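Local coordinates for glutaredoxin-like protein NRDH (Escherichia coli, PDB 1H75), which probably carries electrons to the NrdEF ribonucleotide reductase system, as a small redox protein of the glutaredoxin family with a redox-active disulfide, at residues 1-6 against 52-57. Sequence-based numbering, arbitrary orientation.
Sequences MRITIY and PVVIAG
The carbonyl oxygen of I55 is gripped twice: T4 N donates to I55 O across 3.0 Å in an almost straight bond (174°), and a water that also donates to T4 OG1 gives its other hydrogen to the same oxygen. Turned beside the backbone N, OG1 can share this water while bonding to E29, so threonine suits a buried place with polar neighbours. I55 N returns a bond to T4 O, and two residues further along Y6 N reaches V53 O at 2.7 Å, answered by V53 N to Y6 O; the strands run antiparallel at 165°. Toward the N-terminus of 1-6, a second water bridges the segments, accepting from G57 N and donating to R2 O at 2.7 Å. G57 has a positive phi, which glycine takes readily as the chain leaves the strand.

Y6, V53, T4 and I55 share one face, where Y6 CB packs on V53 CB. With CG beside the backbone N (chi1 -69°), the Y6 ring slants back toward T4 and I55: its edge meets I55, CE1 lying 3.7 Å from I55 CG1, while T4 CG2 rests over one ring face near the rim. The opposite face carries I3, I5, V54 and A56. I3 CG2 lies alongside V54 CG1, the small A56 makes room for I3 CG1, which touches A56 CB at 4.0 Å, and I5 CG2 packs beside P52 CB at 3.9 Å; the beta-branched I3, I5 and V54 favour extended backbone and fill the layer. P52 follows a cis peptide bond, the cis-proline hallmark of the thioredoxin fold, and touches C14 of the redox-active disulfide.

These are the two central strands of the sheet, flanked by 29-32 and 59-62; helix 12-23 covers I3, I5 and P52, and helix 37-45 packs on Y6 and V53.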
# COMPACT_ATOMS: atom_id res chain seq x y z
N MET A 1 7.89 -11.03 -5.82
CA MET A 1 6.56 -10.69 -5.25
C MET A 1 6.26 -9.21 -5.46
O MET A 1 7.02 -8.35 -5.04
CB MET A 1 6.53 -10.97 -3.75
CG MET A 1 5.25 -10.47 -3.09
SD MET A 1 5.40 -10.41 -1.31
CE MET A 1 6.57 -9.04 -1.11
N ARG A 2 5.13 -8.93 -6.11
CA ARG A 2 4.72 -7.57 -6.40
C ARG A 2 4.07 -6.90 -5.18
O ARG A 2 3.22 -7.50 -4.52
CB ARG A 2 3.71 -7.58 -7.55
CG ARG A 2 3.18 -6.21 -7.93
CD ARG A 2 1.84 -6.33 -8.66
NE ARG A 2 1.92 -7.16 -9.87
CZ ARG A 2 2.66 -6.86 -10.93
NH1 ARG A 2 3.39 -5.75 -10.93
NH2 ARG A 2 2.65 -7.65 -11.99
N ILE A 3 4.49 -5.68 -4.88
CA ILE A 3 3.93 -4.89 -3.78
C ILE A 3 3.30 -3.66 -4.43
O ILE A 3 3.97 -2.93 -5.16
CB ILE A 3 5.03 -4.39 -2.80
CG1 ILE A 3 5.76 -5.59 -2.20
CG2 ILE A 3 4.41 -3.52 -1.71
CD1 ILE A 3 6.98 -5.20 -1.38
N THR A 4 2.01 -3.47 -4.23
CA THR A 4 1.34 -2.31 -4.79
C THR A 4 0.80 -1.46 -3.65
O THR A 4 0.18 -1.99 -2.72
CB THR A 4 0.15 -2.72 -5.68
OG1 THR A 4 0.61 -3.58 -6.72
CG2 THR A 4 -0.52 -1.49 -6.27
N ILE A 5 1.05 -0.16 -3.71
CA ILE A 5 0.54 0.74 -2.68
C ILE A 5 -0.50 1.62 -3.35
O ILE A 5 -0.17 2.35 -4.28
CB ILE A 5 1.64 1.69 -2.10
CG1 ILE A 5 2.81 0.88 -1.53
CG2 ILE A 5 1.03 2.59 -1.02
CD1 ILE A 5 3.97 1.74 -0.97
N TYR A 6 -1.76 1.53 -2.89
CA TYR A 6 -2.83 2.37 -3.43
C TYR A 6 -2.77 3.62 -2.58
O TYR A 6 -2.93 3.57 -1.34
CB TYR A 6 -4.18 1.66 -3.33
CG TYR A 6 -4.22 0.47 -4.29
CD1 TYR A 6 -3.83 -0.80 -3.88
CD2 TYR A 6 -4.58 0.66 -5.64
CE1 TYR A 6 -3.79 -1.87 -4.79
CE2 TYR A 6 -4.54 -0.40 -6.54
CZ TYR A 6 -4.15 -1.66 -6.11
OH TYR A 6 -4.10 -2.68 -7.03
N PRO A 52 -3.24 4.41 3.07
CA PRO A 52 -3.12 3.68 1.81
C PRO A 52 -3.65 2.26 1.95
O PRO A 52 -4.00 1.82 3.04
CB PRO A 52 -1.61 3.64 1.60
CG PRO A 52 -1.13 3.44 3.04
CD PRO A 52 -1.95 4.47 3.78
N VAL A 53 -3.72 1.56 0.83
CA VAL A 53 -4.05 0.15 0.87
C VAL A 53 -2.83 -0.52 0.25
O VAL A 53 -2.36 -0.13 -0.83
CB VAL A 53 -5.31 -0.23 0.08
CG1 VAL A 53 -5.42 -1.76 -0.02
CG2 VAL A 53 -6.54 0.29 0.81
N VAL A 54 -2.27 -1.51 0.94
CA VAL A 54 -1.13 -2.23 0.42
C VAL A 54 -1.55 -3.64 0.10
O VAL A 54 -2.18 -4.31 0.93
CB VAL A 54 0.04 -2.31 1.44
CG1 VAL A 54 1.15 -3.18 0.87
CG2 VAL A 54 0.56 -0.93 1.77
N ILE A 55 -1.24 -4.08 -1.12
CA ILE A 55 -1.56 -5.45 -1.54
C ILE A 55 -0.23 -6.08 -1.94
O ILE A 55 0.50 -5.55 -2.78
CB ILE A 55 -2.52 -5.49 -2.77
CG1 ILE A 55 -3.85 -4.80 -2.46
CG2 ILE A 55 -2.75 -6.95 -3.20
CD1 ILE A 55 -4.57 -5.31 -1.23
N ALA A 56 0.09 -7.22 -1.34
CA ALA A 56 1.34 -7.89 -1.62
C ALA A 56 1.16 -9.38 -1.40
O ALA A 56 1.04 -9.85 -0.27
CB ALA A 56 2.43 -7.33 -0.71
N GLY A 57 1.12 -10.14 -2.48
CA GLY A 57 0.91 -11.57 -2.32
C GLY A 57 -0.44 -11.80 -1.66
O GLY A 57 -1.45 -11.26 -2.12
O HOH W 1 1.56 -9.52 -5.10
O HOH W 2 0.19 -6.24 -5.65